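Local coordinates for protein 3-oxo-tetronate kinase (Haemophilus influenzae, PDB 1YZY) that catalyses the ATP-dependent phosphorylation of 3-oxo-tetronate to 3-oxo-tetronate 4-phosphate, a step in carbohydrate metabolism, at residues Ser137-Lys140 / Pro146-Asp149; Asn260-Lys265 / Ala393-Asn398; Lys374-Gly379 / Phe405-Gly410. All blocks are in the same frame, centred on the assembly; numbering follows the deposited sequence.

Contact 1. Residues Ser137-Lys140 / Pro146-Asp149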
loop_
_atom_site.group_PDB
_atom_site.type_symbol
_atom_site.label_atom_id
_atom_site.label_comp_id
_atom_site.label_asym_id
_atom_site.label_seq_id
_atom_site.Cartn_x
_atom_site.Cartn_y
_atom_site.Cartn_z
ATOM N N SER A 137 1.537 24.288 1.247
ATOM C CA SER A 137 0.421 23.355 1.227
ATOM C C SER A 137 -0.097 23.088 2.644
ATOM O O SER A 137 0.220 23.821 3.582
ATOM C CB SER A 137 0.863 22.038 0.582
ATOM O OG SER A 137 1.753 21.314 1.421
ATOM N N GLY A 138 -0.965 22.089 2.776
ATOM C CA GLY A 138 -1.478 21.739 4.086
ATOM C C GLY A 138 -0.364 21.142 4.931
ATOM O O GLY A 138 -0.428 21.167 6.157
ATOM N N MET A 139 0.657 20.599 4.271
ATOM C CA MET A 139 1.800 19.999 4.952
ATOM C C MET A 139 2.516 20.952 5.901
ATOM O O MET A 139 3.169 20.510 6.851
ATOM C CB MET A 139 2.808 19.450 3.942
ATOM C CG MET A 139 2.367 18.173 3.244
ATOM S SD MET A 139 1.878 16.825 4.368
ATOM C CE MET A 139 3.439 16.375 5.109
ATOM N N LYS A 140 2.395 22.251 5.655
ATOM C CA LYS A 140 3.058 23.228 6.504
ATOM C C LYS A 140 2.608 23.083 7.952
ATOM O O LYS A 140 3.392 23.308 8.872
ATOM C CB LYS A 140 2.810 24.654 6.009
ATOM C CG LYS A 140 1.355 25.088 6.003
ATOM C CD LYS A 140 1.221 26.542 5.561
ATOM C CE LYS A 140 -0.231 26.921 5.302
ATOM N NZ LYS A 140 -0.347 28.345 4.896
ATOM N N PRO A 146 5.260 18.431 10.249
ATOM C CA PRO A 146 5.038 19.659 9.476
ATOM C C PRO A 146 6.241 20.005 8.589
ATOM O O PRO A 146 7.395 19.853 9.005
ATOM C CB PRO A 146 4.795 20.704 10.567
ATOM C CG PRO A 146 5.584 20.186 11.727
ATOM C CD PRO A 146 5.253 18.718 11.695
ATOM N N MET A 147 5.960 20.445 7.362
ATOM C CA MET A 147 6.997 20.799 6.390
ATOM C C MET A 147 6.957 22.294 6.053
ATOM O O MET A 147 6.044 22.767 5.381
ATOM C CB MET A 147 6.815 19.972 5.113
ATOM C CG MET A 147 6.600 18.471 5.337
ATOM S SD MET A 147 7.942 17.628 6.212
ATOM C CE MET A 147 9.189 17.486 4.936
ATOM N N VAL A 148 7.951 23.036 6.527
ATOM C CA VAL A 148 8.005 24.476 6.284
ATOM C C VAL A 148 9.037 24.902 5.247
ATOM O O VAL A 148 9.181 26.089 4.968
ATOM C CB VAL A 148 8.246 25.267 7.589
ATOM C CG1 VAL A 148 7.054 25.122 8.508
ATOM C CG2 VAL A 148 9.512 24.782 8.278
ATOM N N ASP A 149 9.779 23.938 4.715
ATOM C CA ASP A 149 10.788 24.199 3.694
ATOM C C ASP A 149 10.432 23.303 2.509
ATOM O O ASP A 149 10.161 22.120 2.684
ATOM C CB ASP A 149 12.184 23.848 4.231
ATOM C CG ASP A 149 13.325 24.392 3.360
ATOM O OD1 ASP A 149 13.062 24.967 2.282
ATOM O OD2 ASP A 149 14.500 24.242 3.759
#
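The connection between strand 132-133 and helix 152-159, in the sugar-binding N-terminal domain, doubles back on itself where Met139 and Lys140 meet Met147. A 3-10 segment, 138-140, forms one side of the fold-back and the irregular chain 146-149 the other, with five residues between the two segments. A single hydrogen bond joins them, Met147 N to Met139 O, 2.8 Å long and nearly straight, with 170° at the hydrogen. The donor stands 44° out of the carbonyl plane, off the lone-pair direction. Two CA-H...O contacts accompany it: Pro146 CA lies 3.3 Å from the same Met139 O, and in the reverse sense Lys140 CA lies 3.2 Å from Met147 O.

Alongside this backbone seam the two methionine side chains run side by side and point the same way. The terminal methyl does the touching, Met139 CE resting 3.8 Å from Met147 CG. Met139 has CG anti to its carbonyl carbon (chi1 -73°) and bends again at chi2 and chi3, which curls CE back to its neighbour. Both methionines also pack on Leu134, and Met147 reaches Leu155 of helix 152-159. On the outer side, Pro146 CB sits 3.4 Å from Lys140 O, while the lysine is extended beyond CG, and of its side chain only CB comes near the other segment.

The turn into the 3-10 segment is itself held by an ST turn, in which Ser137 OG accepts from Met139 N at 3.1 Å; the same hydroxyl is hydrogen-bonded to Leu134 O. The chemistry is thus divided in two: one conventional bond joins the backbones, with two CA-H...O contacts as probably minor additions, and the two thioether chains supply the apolar packing against Leu134 and Leu155, leaving the lysine and proline at the surface.

Contact 2. Residues Asn260-Lys265 / Ala393-Asn398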
loop_
_atom_site.group_PDB
_atom_site.type_symbol
_atom_site.label_atom_id
_atom_site.label_comp_id
_atom_site.label_asym_id
_atom_site.label_seq_id
_atom_site.Cartn_x
_atom_site.Cartn_y
_atom_site.Cartn_z
ATOM N N ASN A 260 -22.458 2.241 2.237
ATOM C CA ASN A 260 -23.895 2.116 2.407
ATOM C C ASN A 260 -24.594 1.985 1.069
ATOM O O ASN A 260 -25.602 1.288 0.955
ATOM C CB ASN A 260 -24.455 3.311 3.157
ATOM C CG ASN A 260 -24.808 2.978 4.578
ATOM O OD1 ASN A 260 -25.915 2.514 4.864
ATOM N ND2 ASN A 260 -23.875 3.214 5.487
ATOM N N LYS A 261 -24.073 2.682 0.067
ATOM C CA LYS A 261 -24.640 2.632 -1.272
ATOM C C LYS A 261 -24.275 1.323 -1.961
ATOM O O LYS A 261 -25.084 0.769 -2.705
ATOM C CB LYS A 261 -24.157 3.824 -2.105
ATOM C CG LYS A 261 -24.693 5.166 -1.622
ATOM C CD LYS A 261 -24.197 6.322 -2.483
ATOM C CE LYS A 261 -22.679 6.436 -2.430
ATOM N NZ LYS A 261 -22.158 7.554 -3.258
ATOM N N GLN A 262 -23.049 0.853 -1.737
ATOM C CA GLN A 262 -22.572 -0.396 -2.335
ATOM C C GLN A 262 -23.351 -1.595 -1.783
ATOM O O GLN A 262 -23.514 -2.609 -2.464
ATOM C CB GLN A 262 -21.065 -0.575 -2.082
ATOM C CG GLN A 262 -20.182 0.459 -2.777
ATOM C CD GLN A 262 -18.737 0.412 -2.308
ATOM O OE1 GLN A 262 -18.464 0.408 -1.115
ATOM N NE2 GLN A 262 -17.809 0.363 -3.249
ATOM N N VAL A 263 -23.781 -1.483 -0.527
ATOM C CA VAL A 263 -24.560 -2.527 0.142
ATOM C C VAL A 263 -26.002 -2.461 -0.364
ATOM O O VAL A 263 -26.620 -3.480 -0.661
ATOM C CB VAL A 263 -24.544 -2.337 1.692
ATOM C CG1 VAL A 263 -25.578 -3.234 2.357
ATOM C CG2 VAL A 263 -23.156 -2.636 2.254
ATOM N N GLU A 264 -26.521 -1.242 -0.439
ATOM C CA GLU A 264 -27.874 -0.979 -0.898
ATOM C C GLU A 264 -28.066 -1.435 -2.352
ATOM O O GLU A 264 -29.184 -1.755 -2.773
ATOM C CB GLU A 264 -28.151 0.520 -0.774
ATOM C CG GLU A 264 -29.506 0.878 -0.188
ATOM C CD GLU A 264 -30.620 0.856 -1.218
ATOM O OE1 GLU A 264 -30.821 1.890 -1.891
ATOM O OE2 GLU A 264 -31.300 -0.187 -1.350
ATOM N N LYS A 265 -26.979 -1.454 -3.115
ATOM C CA LYS A 265 -27.027 -1.855 -4.517
ATOM C C LYS A 265 -26.814 -3.364 -4.678
ATOM O O LYS A 265 -27.337 -3.981 -5.618
ATOM C CB LYS A 265 -25.971 -1.069 -5.310
ATOM C CG LYS A 265 -26.400 -0.624 -6.710
ATOM C CD LYS A 265 -26.026 -1.638 -7.783
ATOM C CE LYS A 265 -26.270 -1.073 -9.180
ATOM N NZ LYS A 265 -25.723 -1.952 -10.256
ATOM N N ALA A 393 -10.310 -9.457 -1.149
ATOM C CA ALA A 393 -10.488 -8.136 -1.738
ATOM C C ALA A 393 -10.871 -7.265 -0.552
ATOM O O ALA A 393 -11.988 -7.355 -0.038
ATOM C CB ALA A 393 -11.609 -8.144 -2.774
ATOM N N LEU A 394 -9.916 -6.461 -0.095
ATOM C CA LEU A 394 -10.116 -5.587 1.054
ATOM C C LEU A 394 -10.468 -4.173 0.604
ATOM O O LEU A 394 -9.618 -3.448 0.077
ATOM C CB LEU A 394 -8.841 -5.582 1.900
ATOM C CG LEU A 394 -8.194 -6.963 2.082
ATOM C CD1 LEU A 394 -6.857 -6.829 2.793
ATOM C CD2 LEU A 394 -9.123 -7.912 2.842
ATOM N N LYS A 395 -11.726 -3.785 0.792
ATOM C CA LYS A 395 -12.183 -2.464 0.383
ATOM C C LYS A 395 -12.391 -1.475 1.528
ATOM O O LYS A 395 -13.378 -1.572 2.255
ATOM C CB LYS A 395 -13.492 -2.581 -0.409
ATOM C CG LYS A 395 -13.967 -1.257 -1.024
ATOM C CD LYS A 395 -15.485 -1.152 -1.057
ATOM C CE LYS A 395 -16.068 -0.840 0.320
ATOM N NZ LYS A 395 -16.344 0.607 0.519
ATOM N N SER A 396 -11.494 -0.498 1.660
ATOM C CA SER A 396 -11.654 0.519 2.698
ATOM C C SER A 396 -12.961 1.254 2.311
ATOM O O SER A 396 -13.473 1.124 1.197
ATOM C CB SER A 396 -10.427 1.433 2.789
ATOM O OG SER A 396 -9.732 1.237 4.018
ATOM N N GLY A 397 -13.520 1.939 3.301
ATOM C CA GLY A 397 -14.837 2.557 3.134
ATOM C C GLY A 397 -15.042 3.524 1.976
ATOM O O GLY A 397 -16.161 3.664 1.488
ATOM N N ASN A 398 -13.991 4.200 1.525
ATOM C CA ASN A 398 -14.151 5.172 0.449
ATOM C C ASN A 398 -13.956 4.710 -0.991
ATOM O O ASN A 398 -14.473 5.340 -1.917
ATOM C CB ASN A 398 -13.262 6.385 0.708
ATOM C CG ASN A 398 -13.832 7.314 1.759
ATOM O OD1 ASN A 398 -15.048 7.383 1.956
ATOM N ND2 ASN A 398 -12.954 8.062 2.421
#
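Gln262 and Lys395 approach from opposite directions and carry the whole of this small, buried contact. The tight part is one hydrogen bond, Lys395 NZ to Gln262 OE1 at 2.7 Å, with the ammonium in the plane of the amide carbonyl and on a lone pair, at a C=O...donor angle of 140°. The lysine's aliphatic portion follows closely behind: CE is 3.1 Å from Gln262 OE1, and CD lies 3.5 Å from Gln262 NE2. The chain is bent at chi2, chi3 and chi4, and this folding turns NZ back toward its own backbone, where it also donates to Ser396 O at 3.0 Å. Thr259 OG1 is a further hydrogen-bond partner of NZ, giving the buried charge three oxygens.

Here a helix, 257-266, is joined to the end of a strand, 391-395, in the nucleotide-binding C-terminal domain. Gly397, just beyond that strand, is an ATP-binding residue by similarity, and the Lys395 side chain lies about 6 Å from the side chain of Ser254 and from Gly354, both likewise assigned that role. A second-shell part for the lysine, holding the chain on which Gly397 lies, would be consistent with this setting.

Gln262 reaches out on an extended chain, with CG anti to the carbonyl carbon (chi1 -66°). Its NE2 is hydrogen-bonded to Lys401 O, fixing the rotation of the amide, and Phe404 and Phe405 pack against the glutamine. The loose side contrasts sharply: Lys261, on the same helix, and Asn398, beyond the strand, are exposed, and their side chains stay about 8 Å from the opposing segment.

Contact 3. Residues Lys374-Gly379 / Phe405-Gly410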
loop_
_atom_site.group_PDB
_atom_site.type_symbol
_atom_site.label_atom_id
_atom_site.label_comp_id
_atom_site.label_asym_id
_atom_site.label_seq_id
_atom_site.Cartn_x
_atom_site.Cartn_y
_atom_site.Cartn_z
ATOM N N LYS A 374 -4.885 -8.401 -9.987
ATOM C CA LYS A 374 -5.673 -7.457 -10.774
ATOM C C LYS A 374 -6.470 -6.437 -9.981
ATOM O O LYS A 374 -7.125 -6.760 -8.995
ATOM C CB LYS A 374 -6.582 -8.208 -11.737
ATOM C CG LYS A 374 -6.910 -7.452 -13.003
ATOM C CD LYS A 374 -7.252 -8.439 -14.093
ATOM C CE LYS A 374 -7.757 -7.753 -15.333
ATOM N NZ LYS A 374 -8.236 -8.775 -16.303
ATOM N N GLN A 375 -6.419 -5.199 -10.454
ATOM C CA GLN A 375 -7.101 -4.084 -9.823
ATOM C C GLN A 375 -8.607 -4.083 -10.076
ATOM O O GLN A 375 -9.057 -3.964 -11.215
ATOM C CB GLN A 375 -6.475 -2.770 -10.304
ATOM C CG GLN A 375 -7.052 -1.509 -9.680
ATOM C CD GLN A 375 -6.269 -0.253 -10.047
ATOM O OE1 GLN A 375 -5.141 -0.053 -9.597
ATOM N NE2 GLN A 375 -6.872 0.601 -10.859
ATOM N N ILE A 376 -9.373 -4.244 -9.001
ATOM C CA ILE A 376 -10.831 -4.240 -9.061
ATOM C C ILE A 376 -11.274 -2.790 -9.188
ATOM O O ILE A 376 -12.189 -2.461 -9.941
ATOM C CB ILE A 376 -11.445 -4.835 -7.767
ATOM C CG1 ILE A 376 -11.047 -6.300 -7.619
ATOM C CG2 ILE A 376 -12.955 -4.704 -7.779
ATOM C CD1 ILE A 376 -11.425 -6.880 -6.288
ATOM N N ALA A 377 -10.638 -1.938 -8.395
ATOM C CA ALA A 377 -10.906 -0.508 -8.375
ATOM C C ALA A 377 -9.626 0.156 -7.864
ATOM O O ALA A 377 -8.763 -0.517 -7.291
ATOM C CB ALA A 377 -12.083 -0.198 -7.446
ATOM N N PRO A 378 -9.458 1.471 -8.106
ATOM C CA PRO A 378 -8.234 2.117 -7.620
ATOM C C PRO A 378 -8.131 1.929 -6.111
ATOM O O PRO A 378 -9.032 2.329 -5.364
ATOM C CB PRO A 378 -8.448 3.589 -7.996
ATOM C CG PRO A 378 -9.313 3.512 -9.210
ATOM C CD PRO A 378 -10.312 2.441 -8.817
ATOM N N GLY A 379 -7.044 1.299 -5.680
ATOM C CA GLY A 379 -6.829 1.054 -4.266
ATOM C C GLY A 379 -7.362 -0.284 -3.782
ATOM O O GLY A 379 -7.161 -0.645 -2.623
ATOM N N PHE A 405 -19.325 -4.584 -5.051
ATOM C CA PHE A 405 -19.446 -5.996 -4.675
ATOM C C PHE A 405 -19.635 -6.986 -5.805
ATOM O O PHE A 405 -18.887 -7.963 -5.884
ATOM C CB PHE A 405 -20.493 -6.203 -3.585
ATOM C CG PHE A 405 -20.124 -5.563 -2.285
ATOM C CD1 PHE A 405 -18.850 -5.737 -1.755
ATOM C CD2 PHE A 405 -21.022 -4.743 -1.620
ATOM C CE1 PHE A 405 -18.472 -5.099 -0.585
ATOM C CE2 PHE A 405 -20.658 -4.101 -0.449
ATOM C CZ PHE A 405 -19.376 -4.278 0.070
ATOM N N GLU A 406 -20.614 -6.743 -6.677
ATOM C CA GLU A 406 -20.838 -7.650 -7.805
ATOM C C GLU A 406 -19.713 -7.561 -8.836
ATOM O O GLU A 406 -19.315 -8.579 -9.417
ATOM C CB GLU A 406 -22.203 -7.414 -8.460
ATOM C CG GLU A 406 -22.421 -6.046 -9.070
ATOM C CD GLU A 406 -23.717 -5.982 -9.873
ATOM O OE1 GLU A 406 -23.829 -6.700 -10.896
ATOM O OE2 GLU A 406 -24.629 -5.220 -9.473
ATOM N N TYR A 407 -19.189 -6.353 -9.039
ATOM C CA TYR A 407 -18.097 -6.138 -9.992
ATOM C C TYR A 407 -16.851 -6.942 -9.623
ATOM O O TYR A 407 -16.239 -7.579 -10.488
ATOM C CB TYR A 407 -17.730 -4.655 -10.105
ATOM C CG TYR A 407 -16.677 -4.405 -11.155
ATOM C CD1 TYR A 407 -16.911 -4.741 -12.490
ATOM C CD2 TYR A 407 -15.423 -3.903 -10.812
ATOM C CE1 TYR A 407 -15.924 -4.593 -13.456
ATOM C CE2 TYR A 407 -14.422 -3.746 -11.776
ATOM C CZ TYR A 407 -14.680 -4.098 -13.098
ATOM O OH TYR A 407 -13.698 -3.976 -14.059
ATOM N N ALA A 408 -16.452 -6.858 -8.356
ATOM C CA ALA A 408 -15.296 -7.588 -7.854
ATOM C C ALA A 408 -15.384 -9.065 -8.248
ATOM O O ALA A 408 -14.371 -9.706 -8.536
ATOM C CB ALA A 408 -15.226 -7.456 -6.348
ATOM N N GLN A 409 -16.605 -9.596 -8.246
ATOM C CA GLN A 409 -16.857 -10.989 -8.602
ATOM C C GLN A 409 -16.987 -11.197 -10.110
ATOM O O GLN A 409 -16.545 -12.214 -10.651
ATOM C CB GLN A 409 -18.131 -11.473 -7.921
ATOM C CG GLN A 409 -18.127 -11.259 -6.433
ATOM C CD GLN A 409 -19.370 -11.791 -5.773
ATOM O OE1 GLN A 409 -20.103 -11.048 -5.126
ATOM N NE2 GLN A 409 -19.609 -13.092 -5.921
ATOM N N GLY A 410 -17.623 -10.240 -10.775
ATOM C CA GLY A 410 -17.811 -10.332 -12.208
ATOM C C GLY A 410 -16.560 -10.600 -13.020
ATOM O O GLY A 410 -16.619 -11.332 -14.005
#
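The ring of Tyr407 meets the chain corner at Ile376 with its edge: Ile376 O lies in the ring plane, 3.2 Å from Tyr407 CE2 and 3.6 Å from CD2. The carbonyl meets the edge, while the Ile376 CG2 methyl sits obliquely off the plane near CD2. An aromatic C-H edge directed at a carbonyl oxygen brings the slightly positive rim of the ring to the negative end of the C=O dipole, a weak polar contact that is not a conventional hydrogen bond. The tyrosine reaches it because CG is anti to the backbone N (chi1 -176°), sending the ring out from the helix toward the corner.

Beside the ring edge, the isoleucine fills the angle between Tyr407 and the helix backbone. Its CG2 methyl is the principal point of contact, 4.0 Å from Tyr407 CD2, 3.7 Å from Ala408 CA and 3.8 Å from Ala408 CB. The other branch takes part as well, since Ile376 CD1 also comes within 3.8 Å of Ala408 CB. Both isoleucine branches thus reach the alanine methyl from the same side, and the small residue lets the chains come close, with Ile376 CA and Ala408 CA 5.7 Å apart. This is apolar packing, with Ile376 and Ala408 buried and Tyr407 at the exposed margin.

Ile376 and Ala377 both face Val380 in a classic beta bulge, where the chain turns a corner on its way to strand 380-385. Helix 404-410 is fastened to that strand through Ala408 O, hydrogen-bonded to Trp382 NE1. From another side of the helix Phe405 packs against strands 248-252 and 349-353 and against helix 257-266, placing the short helix between the corner, the strands and its neighbouring helix.

Overall arrangement
From the N terminus the chain first reaches contact 1, a local fold-back that closes a short loop within the sugar-binding domain before either other contact opens. It stands apart, its nearest atoms about 17 Å from contact 2 and about 20 Å from contact 3. Those two cross along the chain: 260-265 opens contact 2, 374-379 opens contact 3, then 393-398 closes contact 2 and 405-410 closes contact 3. Their centres are 11 Å apart and they touch, Val263 packing on Phe405 and Ala393 on Ile376. Together the crossing pair ties helices 257-266 and 404-410 to strand 391-395 and the corner after strand 369-375.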